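Local atomic coordinates of putative NADPH-dependent oxidoreductase (Desulfitobacterium hafniense DCB-2, PDB entry 3DB2), a protein that probably catalyses NAD(P)H-dependent oxidation and reduction, as a two-domain dehydrogenase of the GFO/IDH/MocA family whose substrate is not established. Residues 11-16 / 33-38; 133-138 / 271-276; 142-147 / 243-248; 152-157 / 239-244. One frame throughout, in Å; residues are numbered along the deposited sequence. Where two conformers were deposited one is given.

Contact 1: residues 11-16 / 33-38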
# COMPACT_ATOMS: atom_id res chain seq x y z
N ILE C 11 -3.34 -9.02 36.30
CA ILE C 11 -2.34 -10.07 36.23
C ILE C 11 -1.29 -9.77 35.17
O ILE C 11 -1.59 -9.66 33.98
CB ILE C 11 -3.03 -11.43 36.01
CG1 ILE C 11 -3.88 -11.82 37.22
CG2 ILE C 11 -2.02 -12.50 35.69
CD1 ILE C 11 -4.97 -12.82 36.92
N GLY C 12 -0.04 -9.61 35.63
CA GLY C 12 1.07 -9.31 34.72
C GLY C 12 1.33 -7.82 34.90
O GLY C 12 0.61 -6.94 34.41
N LEU C 13 2.36 -7.45 35.67
CA LEU C 13 2.40 -6.02 36.05
C LEU C 13 3.60 -5.32 35.43
O LEU C 13 4.35 -4.60 36.10
CB LEU C 13 2.36 -5.94 37.56
CG LEU C 13 1.21 -6.71 38.22
CD1 LEU C 13 1.32 -6.61 39.73
CD2 LEU C 13 -0.14 -6.18 37.76
N GLY C 14 3.79 -5.53 34.13
CA GLY C 14 4.69 -4.78 33.29
C GLY C 14 4.16 -3.40 32.93
O GLY C 14 3.18 -2.85 33.40
N ARG C 15 4.85 -2.75 32.03
CA ARG C 15 4.55 -1.43 31.49
C ARG C 15 3.10 -1.33 31.06
O ARG C 15 2.39 -0.45 31.51
CB ARG C 15 5.50 -1.19 30.29
N TRP C 16 2.68 -2.22 30.17
CA TRP C 16 1.33 -2.16 29.61
C TRP C 16 0.29 -2.30 30.70
O TRP C 16 -0.76 -1.68 30.62
CB TRP C 16 1.15 -3.21 28.50
CG TRP C 16 -0.13 -2.92 27.76
CD1 TRP C 16 -1.25 -3.71 27.73
CD2 TRP C 16 -0.42 -1.75 26.98
NE1 TRP C 16 -2.21 -3.10 26.97
CE2 TRP C 16 -1.73 -1.90 26.50
CE3 TRP C 16 0.30 -0.59 26.64
CZ2 TRP C 16 -2.33 -0.93 25.69
CZ3 TRP C 16 -0.29 0.38 25.84
CH2 TRP C 16 -1.60 0.17 25.39
N VAL C 33 -9.35 -4.40 42.69
CA VAL C 33 -9.27 -5.11 43.94
C VAL C 33 -7.86 -5.58 44.27
O VAL C 33 -7.28 -5.35 45.34
CB VAL C 33 -10.18 -6.37 43.90
CG1 VAL C 33 -10.02 -7.15 45.20
CG2 VAL C 33 -11.64 -6.04 43.66
N THR C 34 -7.20 -6.27 43.33
CA THR C 34 -5.89 -6.81 43.63
C THR C 34 -5.09 -6.95 42.35
O THR C 34 -5.55 -6.62 41.24
CB THR C 34 -6.03 -8.14 44.40
OG1 THR C 34 -4.76 -8.54 44.91
CG2 THR C 34 -6.54 -9.25 43.48
N CYS C 35 -3.87 -7.42 42.50
CA CYS C 35 -2.92 -7.64 41.42
C CYS C 35 -2.00 -8.81 41.75
O CYS C 35 -1.73 -9.21 42.91
CB CYS C 35 -2.18 -6.34 41.16
SG CYS C 35 -0.87 -6.00 42.39
N TYR C 36 -1.49 -9.41 40.69
CA TYR C 36 -0.50 -10.49 40.76
C TYR C 36 0.58 -10.25 39.71
O TYR C 36 0.24 -9.85 38.61
CB TYR C 36 -1.19 -11.84 40.58
CG TYR C 36 -0.17 -12.96 40.59
CD1 TYR C 36 0.37 -13.43 41.78
CD2 TYR C 36 0.24 -13.54 39.39
CE1 TYR C 36 1.30 -14.45 41.79
CE2 TYR C 36 1.17 -14.56 39.39
CZ TYR C 36 1.69 -15.01 40.58
OH TYR C 36 2.62 -16.03 40.56
N SER C 37 1.81 -10.48 40.09
CA SER C 37 3.02 -10.69 39.33
C SER C 37 3.85 -11.76 40.03
O SER C 37 3.62 -11.96 41.23
CB SER C 37 3.85 -9.41 39.19
OG SER C 37 4.08 -9.09 37.83
N ARG C 38 4.76 -12.43 39.34
CA ARG C 38 5.60 -13.42 40.04
C ARG C 38 6.54 -12.72 41.03
O ARG C 38 6.77 -13.15 42.16
CB ARG C 38 6.37 -14.26 39.03
CG ARG C 38 5.51 -14.92 37.96
CD ARG C 38 6.08 -14.75 36.55
NE ARG C 38 5.26 -13.83 35.74
CZ ARG C 38 5.66 -13.39 34.55
NH1 ARG C 38 6.84 -13.78 34.07
NH2 ARG C 38 4.90 -12.56 33.84
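Gly12 and Leu13, in the turn after strand 6-11, send their backbone N-H groups across to Tyr36 and Ser37 at the end of strand 30-36. Gly12 N donates to Tyr36 O at 3.0 Å, almost straight (173°). Leu13 N takes the hydroxyl of Ser37 instead, Leu13 N to Ser37 OG being 3.2 Å with a more bent angle of 145°. The CA-H of Ile11 also points at Tyr36 O, so that carbonyl serves two donors where the parallel pairing of Ile11 with Tyr36 ends.

Most of the apolar contact is Leu13's. Its CG lies beside the backbone N, opposite the carbonyl carbon (chi1 -52°), which turns the branch back over the strand: CD1 meets Cys35 SG at 3.5 Å, while CG rests on Tyr36 O. On the sheet face carrying Ile11 and Tyr36, Ile11 CG2 comes to the edge of the tyrosine ring. An alanine at Leu13 lacks CD1 and CD2, and a gap would probably open beside Cys35 SG and Tyr36 O.

Helix 40-50 packs against Leu13 and Cys35 through Phe46, helix 58-62 against Ile11 and Tyr36, and Gly12 and Gly14 lead into helix 15-24, a glycine-rich turn consistent with a Rossmann dinucleotide site.

Contact 2: residues 133-138 / 271-276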
# COMPACT_ATOMS: atom_id res chain seq x y z
N ARG C 133 -14.56 3.85 14.14
CA ARG C 133 -16.02 3.81 14.24
C ARG C 133 -16.68 4.65 13.13
O ARG C 133 -17.69 4.23 12.56
CB ARG C 133 -16.51 4.27 15.61
CG ARG C 133 -16.13 3.41 16.79
CD ARG C 133 -16.51 1.96 16.60
NE ARG C 133 -16.43 1.14 17.79
CZ ARG C 133 -16.38 -0.18 17.93
NH1 ARG C 133 -16.40 -1.01 16.92
NH2 ARG C 133 -16.32 -0.71 19.15
N LYS C 134 -16.11 5.80 12.82
CA LYS C 134 -16.69 6.68 11.81
C LYS C 134 -16.46 6.05 10.45
O LYS C 134 -17.35 5.99 9.58
CB LYS C 134 -16.07 8.07 11.97
CG LYS C 134 -16.49 9.08 10.92
CD LYS C 134 -17.96 9.41 11.13
CE LYS C 134 -18.55 10.04 9.88
NZ LYS C 134 -19.12 11.37 10.24
N MSE C 135 -15.24 5.55 10.23
CA MSE C 135 -14.94 4.90 8.95
C MSE C 135 -15.88 3.73 8.69
O MSE C 135 -16.32 3.48 7.56
CB MSE C 135 -13.47 4.48 8.88
CG MSE C 135 -12.52 5.69 8.82
SE MSE C 135 -10.67 5.11 9.19
CE MSE C 135 -10.42 4.34 7.44
N LYS C 136 -16.23 2.99 9.71
CA LYS C 136 -17.12 1.85 9.65
C LYS C 136 -18.51 2.33 9.24
O LYS C 136 -19.17 1.77 8.35
CB LYS C 136 -17.14 1.12 11.01
CG LYS C 136 -18.03 -0.12 11.01
CD LYS C 136 -17.60 -1.03 9.87
CE LYS C 136 -17.97 -2.48 10.16
NZ LYS C 136 -18.26 -3.21 8.89
N GLU C 137 -18.97 3.38 9.88
CA GLU C 137 -20.25 4.01 9.53
C GLU C 137 -20.28 4.39 8.05
O GLU C 137 -21.23 4.03 7.34
CB GLU C 137 -20.45 5.23 10.40
CG GLU C 137 -21.79 5.91 10.49
CD GLU C 137 -21.82 6.71 11.79
OE1 GLU C 137 -22.20 6.12 12.82
OE2 GLU C 137 -21.43 7.90 11.77
N MSE C 138 -19.23 5.10 7.61
CA MSE C 138 -19.19 5.58 6.23
C MSE C 138 -19.22 4.44 5.24
O MSE C 138 -19.85 4.52 4.17
CB MSE C 138 -18.01 6.51 6.00
CG MSE C 138 -18.14 7.81 6.78
SE MSE C 138 -16.51 8.89 6.80
CE MSE C 138 -16.98 10.12 5.36
N SER C 271 -5.00 12.33 15.28
CA SER C 271 -5.24 11.60 14.03
C SER C 271 -5.96 12.54 13.07
O SER C 271 -6.50 13.57 13.49
CB SER C 271 -6.03 10.33 14.29
OG SER C 271 -7.39 10.56 14.61
N THR C 272 -5.99 12.21 11.79
CA THR C 272 -6.66 13.00 10.78
C THR C 272 -7.39 11.98 9.86
O THR C 272 -6.77 10.95 9.57
CB THR C 272 -5.81 13.80 9.79
OG1 THR C 272 -4.61 13.05 9.51
CG2 THR C 272 -5.42 15.16 10.34
N LEU C 273 -8.59 12.34 9.50
CA LEU C 273 -9.32 11.53 8.51
C LEU C 273 -9.73 12.48 7.38
O LEU C 273 -10.33 13.50 7.69
CB LEU C 273 -10.51 10.83 9.12
CG LEU C 273 -11.44 10.03 8.19
CD1 LEU C 273 -10.73 8.89 7.50
CD2 LEU C 273 -12.66 9.52 8.94
N ILE C 274 -9.40 12.10 6.16
CA ILE C 274 -9.72 13.01 5.03
C ILE C 274 -10.53 12.20 4.05
O ILE C 274 -10.24 11.03 3.83
CB ILE C 274 -8.43 13.60 4.47
CG1 ILE C 274 -7.86 14.75 5.34
CG2 ILE C 274 -8.63 14.00 3.02
CD1 ILE C 274 -8.41 16.10 4.90
N LYS C 275 -11.59 12.78 3.50
CA LYS C 275 -12.43 12.23 2.48
C LYS C 275 -12.11 12.91 1.13
O LYS C 275 -12.14 14.13 1.03
CB LYS C 275 -13.91 12.46 2.77
CG LYS C 275 -14.92 11.73 1.93
CD LYS C 275 -16.32 12.34 2.12
CE LYS C 275 -17.42 11.31 1.89
NZ LYS C 275 -18.77 11.95 1.87
N ARG C 276 -11.83 12.09 0.14
CA ARG C 276 -11.60 12.58 -1.22
C ARG C 276 -12.82 12.22 -2.06
O ARG C 276 -13.11 11.03 -2.20
CB ARG C 276 -10.33 11.99 -1.83
CG ARG C 276 -10.18 12.41 -3.31
CD ARG C 276 -8.82 11.93 -3.85
NE ARG C 276 -7.81 12.74 -3.17
CZ ARG C 276 -6.51 12.63 -3.44
NH1 ARG C 276 -6.13 11.74 -4.36
NH2 ARG C 276 -5.65 13.39 -2.78
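Leu273 reaches from strand 271-278 to the flank of helix 130-140, where both its methyls press on one carbon, CG of Met135, a selenomethionine. Leu273 CD2 lies 3.8 Å from Met135 CG and Leu273 CD1 3.9 Å from the same carbon; CD1 also nears the selenium, at 4.1 Å. The CG of Leu273 stands opposite its backbone N (chi1 175°), which carries the branch out far enough for both methyls to arrive there. This is the close part of the contact, between buried residues, and the two side chains cross obliquely.

Around that centre the packing is looser. The selenium of Met138, also a selenomethionine, stays 4.4 Å from Leu273 CD2. Lys134 offers the aliphatic start of its chain, CG standing 4.3 Å from Leu273 CD2, while its amine is hydrogen-bonded to a glycerol, probably from the crystallisation liquor. Partly exposed Lys275 makes one close touch: its chain runs out extended, and its CE meets the methyl CE of Met138 at 3.7 Å. Its ammonium goes elsewhere, to a salt bridge with Glu143.

No hydrogen bond joins helix and strand. The axes of the two short segments come within 11.0 Å and lie 17° from parallel, the arrangement of a helix laid along one face of a beta sheet, here in the open-faced alpha/beta C-terminal domain of the GFO/IDH/MocA family.

Contact 3: residues 142-147 / 243-248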
# COMPACT_ATOMS: atom_id res chain seq x y z
N LYS C 142 -22.63 3.07 3.00
CA LYS C 142 -22.33 3.29 1.58
C LYS C 142 -22.15 4.76 1.23
O LYS C 142 -22.29 5.19 0.07
CB LYS C 142 -23.39 2.65 0.66
CG LYS C 142 -23.66 1.17 0.93
CD LYS C 142 -22.47 0.31 0.60
CE LYS C 142 -22.49 -1.10 1.16
NZ LYS C 142 -21.55 -1.20 2.33
N GLU C 143 -21.79 5.56 2.22
CA GLU C 143 -21.56 6.99 2.04
C GLU C 143 -20.45 7.16 1.00
O GLU C 143 -20.49 8.01 0.10
CB GLU C 143 -21.25 7.72 3.35
CG GLU C 143 -21.15 9.24 3.19
CD GLU C 143 -20.62 10.02 4.38
OE1 GLU C 143 -20.78 9.64 5.56
OE2 GLU C 143 -19.99 11.09 4.16
N ILE C 144 -19.43 6.31 1.08
CA ILE C 144 -18.32 6.39 0.14
C ILE C 144 -18.50 5.49 -1.07
O ILE C 144 -17.59 5.30 -1.87
CB ILE C 144 -17.03 6.01 0.89
CG1 ILE C 144 -16.95 4.56 1.36
CG2 ILE C 144 -16.85 7.00 2.03
CD1 ILE C 144 -15.51 4.16 1.72
N GLY C 145 -19.68 4.92 -1.21
CA GLY C 145 -20.03 3.98 -2.25
C GLY C 145 -19.52 2.62 -1.79
O GLY C 145 -19.47 2.46 -0.56
N GLU C 146 -19.16 1.77 -2.74
CA GLU C 146 -18.66 0.44 -2.44
C GLU C 146 -17.13 0.41 -2.38
O GLU C 146 -16.45 0.96 -3.21
CB GLU C 146 -19.05 -0.60 -3.48
CG GLU C 146 -20.57 -0.83 -3.55
CD GLU C 146 -21.09 -1.65 -2.38
OE1 GLU C 146 -20.30 -2.39 -1.76
OE2 GLU C 146 -22.30 -1.57 -2.07
N VAL C 147 -16.63 -0.30 -1.38
CA VAL C 147 -15.19 -0.46 -1.22
C VAL C 147 -14.61 -1.52 -2.13
O VAL C 147 -15.13 -2.64 -2.25
CB VAL C 147 -14.80 -0.89 0.20
CG1 VAL C 147 -13.27 -1.14 0.22
CG2 VAL C 147 -15.24 0.14 1.21
N ILE C 243 -4.46 4.11 7.18
CA ILE C 243 -5.46 3.30 6.53
C ILE C 243 -6.04 4.15 5.38
O ILE C 243 -6.48 5.28 5.61
CB ILE C 243 -6.58 2.86 7.47
CG1 ILE C 243 -6.08 2.23 8.78
CG2 ILE C 243 -7.59 1.93 6.80
CD1 ILE C 243 -7.15 1.66 9.67
N ASN C 244 -6.01 3.59 4.19
CA ASN C 244 -6.57 4.24 3.00
C ASN C 244 -7.66 3.27 2.53
O ASN C 244 -7.42 2.08 2.35
CB ASN C 244 -5.59 4.46 1.87
CG ASN C 244 -4.38 5.28 2.28
OD1 ASN C 244 -4.53 6.23 3.02
ND2 ASN C 244 -3.21 4.93 1.81
N VAL C 245 -8.84 3.79 2.35
CA VAL C 245 -10.00 3.06 1.87
C VAL C 245 -10.44 3.69 0.53
O VAL C 245 -10.66 4.90 0.50
CB VAL C 245 -11.15 3.14 2.86
CG1 VAL C 245 -12.32 2.29 2.42
CG2 VAL C 245 -10.67 2.72 4.25
N TYR C 246 -10.56 2.86 -0.48
CA TYR C 246 -10.94 3.28 -1.82
C TYR C 246 -12.39 2.83 -2.07
O TYR C 246 -12.63 1.62 -2.02
CB TYR C 246 -9.99 2.65 -2.84
CG TYR C 246 -8.57 3.13 -2.56
CD1 TYR C 246 -8.16 4.39 -2.96
CD2 TYR C 246 -7.64 2.33 -1.88
CE1 TYR C 246 -6.87 4.83 -2.70
CE2 TYR C 246 -6.35 2.80 -1.65
CZ TYR C 246 -5.95 4.04 -2.05
OH TYR C 246 -4.66 4.54 -1.82
N GLY C 247 -13.24 3.80 -2.34
CA GLY C 247 -14.67 3.61 -2.54
C GLY C 247 -15.08 4.12 -3.90
O GLY C 247 -14.30 4.89 -4.50
N THR C 248 -16.26 3.66 -4.38
CA THR C 248 -16.63 4.04 -5.76
C THR C 248 -17.09 5.49 -5.83
O THR C 248 -17.06 6.08 -6.92
CB THR C 248 -17.72 3.10 -6.33
OG1 THR C 248 -18.78 3.08 -5.36
CG2 THR C 248 -17.24 1.66 -6.49
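Val245 is met by two side chains from residues 142-147, Ile144 and Val147, each crossing it at about a right angle. Both end on one methyl: Val245 CG1 lies 3.8 Å from Ile144 CD1 and 3.8 Å from Val147 CG2. Ile144 gets there by setting CG1 between its backbone N and carbonyl carbon (chi1 66°) and then stretching out to CD1. The other methyl of Val147, CG1, rests near Tyr246 O.

Thr248 is turned differently, toward backbone. Its OG1 accepts from the N-H of Glu146, Glu146 N to Thr248 OG1 being 3.0 Å at an angle of 157°. Its methyl CG2 sits 3.4 Å from Glu146 O, and Thr248 N gives that same oxygen a weak bond of 2.9 Å, bent to 126°. The carboxylate of Glu146 leads away.

Gly145 and Gly247 allow the two chains to come so near. A side chain on Gly145 would run into Thr248 OG1, and one on Gly247 into Ile144 O; the CA of Gly247 makes C-H...O contacts with Ile144 O and Glu146 O. Lys142 closes helix 130-140 in a Schellman motif and opens a type I turn to Gly145. Tyr208 of the second subunit packs on Glu146 and Thr248 and bonds Val147 O.

The chemistry is thus divided: Val245 CG1 takes the two side chains, and Val245 also packs on Met135, while the threonine hydroxyl and peptide groups secure Glu146 at the subunit interface.

Contact 4: residues 152-157 / 239-244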
# COMPACT_ATOMS: atom_id res chain seq x y z
N ALA C 152 -3.33 -0.58 4.52
CA ALA C 152 -3.09 -0.33 5.94
C ALA C 152 -1.59 -0.41 6.18
O ALA C 152 -0.92 -1.24 5.55
CB ALA C 152 -3.82 -1.34 6.80
N VAL C 153 -1.06 0.45 7.05
CA VAL C 153 0.38 0.41 7.32
C VAL C 153 0.58 0.58 8.82
O VAL C 153 -0.10 1.40 9.41
CB VAL C 153 1.14 1.52 6.60
CG1 VAL C 153 2.61 1.57 6.99
CG2 VAL C 153 1.01 1.35 5.09
N PHE C 154 1.50 -0.19 9.39
CA PHE C 154 1.88 0.07 10.79
C PHE C 154 3.40 -0.21 10.82
O PHE C 154 3.87 -1.30 10.58
CB PHE C 154 1.08 -0.72 11.78
CG PHE C 154 1.15 -0.24 13.24
CD1 PHE C 154 2.02 0.74 13.65
CD2 PHE C 154 0.31 -0.83 14.18
CE1 PHE C 154 2.10 1.20 14.97
CE2 PHE C 154 0.37 -0.41 15.50
CZ PHE C 154 1.26 0.57 15.88
N SER C 155 4.14 0.86 11.10
CA SER C 155 5.59 0.79 11.13
C SER C 155 6.19 1.67 12.23
O SER C 155 5.59 2.64 12.71
CB SER C 155 6.21 1.26 9.81
OG SER C 155 6.09 2.66 9.66
N ASN C 156 7.40 1.31 12.60
CA ASN C 156 8.24 2.10 13.50
C ASN C 156 9.67 1.58 13.36
O ASN C 156 9.97 0.66 12.58
CB ASN C 156 7.69 2.06 14.91
CG ASN C 156 7.82 0.73 15.61
OD1 ASN C 156 8.69 -0.10 15.37
ND2 ASN C 156 6.88 0.57 16.52
N GLU C 157 10.60 2.20 14.08
CA GLU C 157 12.01 1.93 13.84
C GLU C 157 12.56 0.90 14.80
O GLU C 157 13.78 0.78 14.96
CB GLU C 157 12.69 3.30 13.96
CG GLU C 157 12.78 3.70 15.41
CD GLU C 157 11.63 4.53 15.97
OE1 GLU C 157 10.50 4.48 15.46
OE2 GLU C 157 11.91 5.24 16.97
N GLY C 239 7.86 6.06 12.51
CA GLY C 239 6.53 5.58 12.78
C GLY C 239 5.46 6.08 11.81
O GLY C 239 5.36 7.28 11.50
N VAL C 240 4.64 5.16 11.32
CA VAL C 240 3.50 5.44 10.46
C VAL C 240 2.38 4.48 10.90
O VAL C 240 2.69 3.30 11.11
CB VAL C 240 3.69 5.20 8.96
CG1 VAL C 240 2.40 5.46 8.17
CG2 VAL C 240 4.84 6.02 8.41
N PHE C 241 1.18 5.02 11.01
CA PHE C 241 -0.04 4.25 11.19
C PHE C 241 -1.07 4.90 10.23
O PHE C 241 -1.54 5.99 10.53
CB PHE C 241 -0.59 4.22 12.59
CG PHE C 241 -1.75 3.30 12.91
CD1 PHE C 241 -3.04 3.47 12.40
CD2 PHE C 241 -1.57 2.23 13.78
CE1 PHE C 241 -4.10 2.65 12.67
CE2 PHE C 241 -2.62 1.38 14.06
CZ PHE C 241 -3.88 1.57 13.52
N SER C 242 -1.40 4.15 9.18
CA SER C 242 -2.33 4.70 8.19
C SER C 242 -3.29 3.64 7.66
O SER C 242 -3.01 2.46 7.69
CB SER C 242 -1.55 5.34 7.05
OG SER C 242 -0.67 4.42 6.44
N ILE C 243 -4.46 4.11 7.18
CA ILE C 243 -5.46 3.30 6.53
C ILE C 243 -6.04 4.15 5.38
O ILE C 243 -6.48 5.28 5.61
CB ILE C 243 -6.58 2.86 7.47
CG1 ILE C 243 -6.08 2.23 8.78
CG2 ILE C 243 -7.59 1.93 6.80
CD1 ILE C 243 -7.15 1.66 9.67
N ASN C 244 -6.01 3.59 4.19
CA ASN C 244 -6.57 4.24 3.00
C ASN C 244 -7.66 3.27 2.53
O ASN C 244 -7.42 2.08 2.35
CB ASN C 244 -5.59 4.46 1.87
CG ASN C 244 -4.38 5.28 2.28
OD1 ASN C 244 -4.53 6.23 3.02
ND2 ASN C 244 -3.21 4.93 1.81
O HOH W 1 8.90 6.63 14.91
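Phe154 and Phe241 lie opposite each other in an antiparallel non-hydrogen-bonded pair, and their rings meet edge to face. Both place CG opposite the backbone N, but the second torsion differs, chi2 being -8° in Phe154 and -67° in Phe241, and the ring planes stand at 65° with centroids 4.8 Å apart. The edge of Phe241 is the one that points: its CD2 sits 3.5 Å above the plane of the Phe154 ring, over the centre. A leucine in place of Phe154 has no flat face, so the edge of Phe241 would probably lose its seat and be less firmly fixed.

On the face with Val153 and Val240 the two valines touch obliquely through their CG1 methyls at 4.1 Å. Ser242 OG, held between its own N and carbonyl carbon, lies 3.4 Å from Val153 CB. Between the faces, Val153 pairs with Ser242 and Ser155 with Val240, two backbone hydrogen bonds each; Ser155 N to Val240 O is 2.8 Å.

Beyond the strand ends, a water bridges Glu157 OE1 and Gly239 N. The chemistry implies two unlike sides: an aromatic one, where Phe241 touches Gln186 and Asn189 of helix 183-194 and Phe154 meets Phe258 and Leu182, and one where Val153 and Val240 pack on Glu151 and Asn251 of the second subunit.

Contact 1 stands apart in the nucleotide-binding domain: its centre is about 36 Å from that of contact 2 and 42 Å from that of contact 3, on the other side of the chain's centre. Contact 4 comes nearest to it, about 10 Å between nearest atoms. The other three all reach one mixed sheet. Contacts 3 and 4 share Ile243 and Asn244 on strand 240-247, and contact 2 joins them through Met135, whose CE packs 3.8 Å from Ile243 CG2. Arg276 and Gly239, from contacts 2 and 4, bond each other between subunits. Neither cofactor nor substrate is identified here.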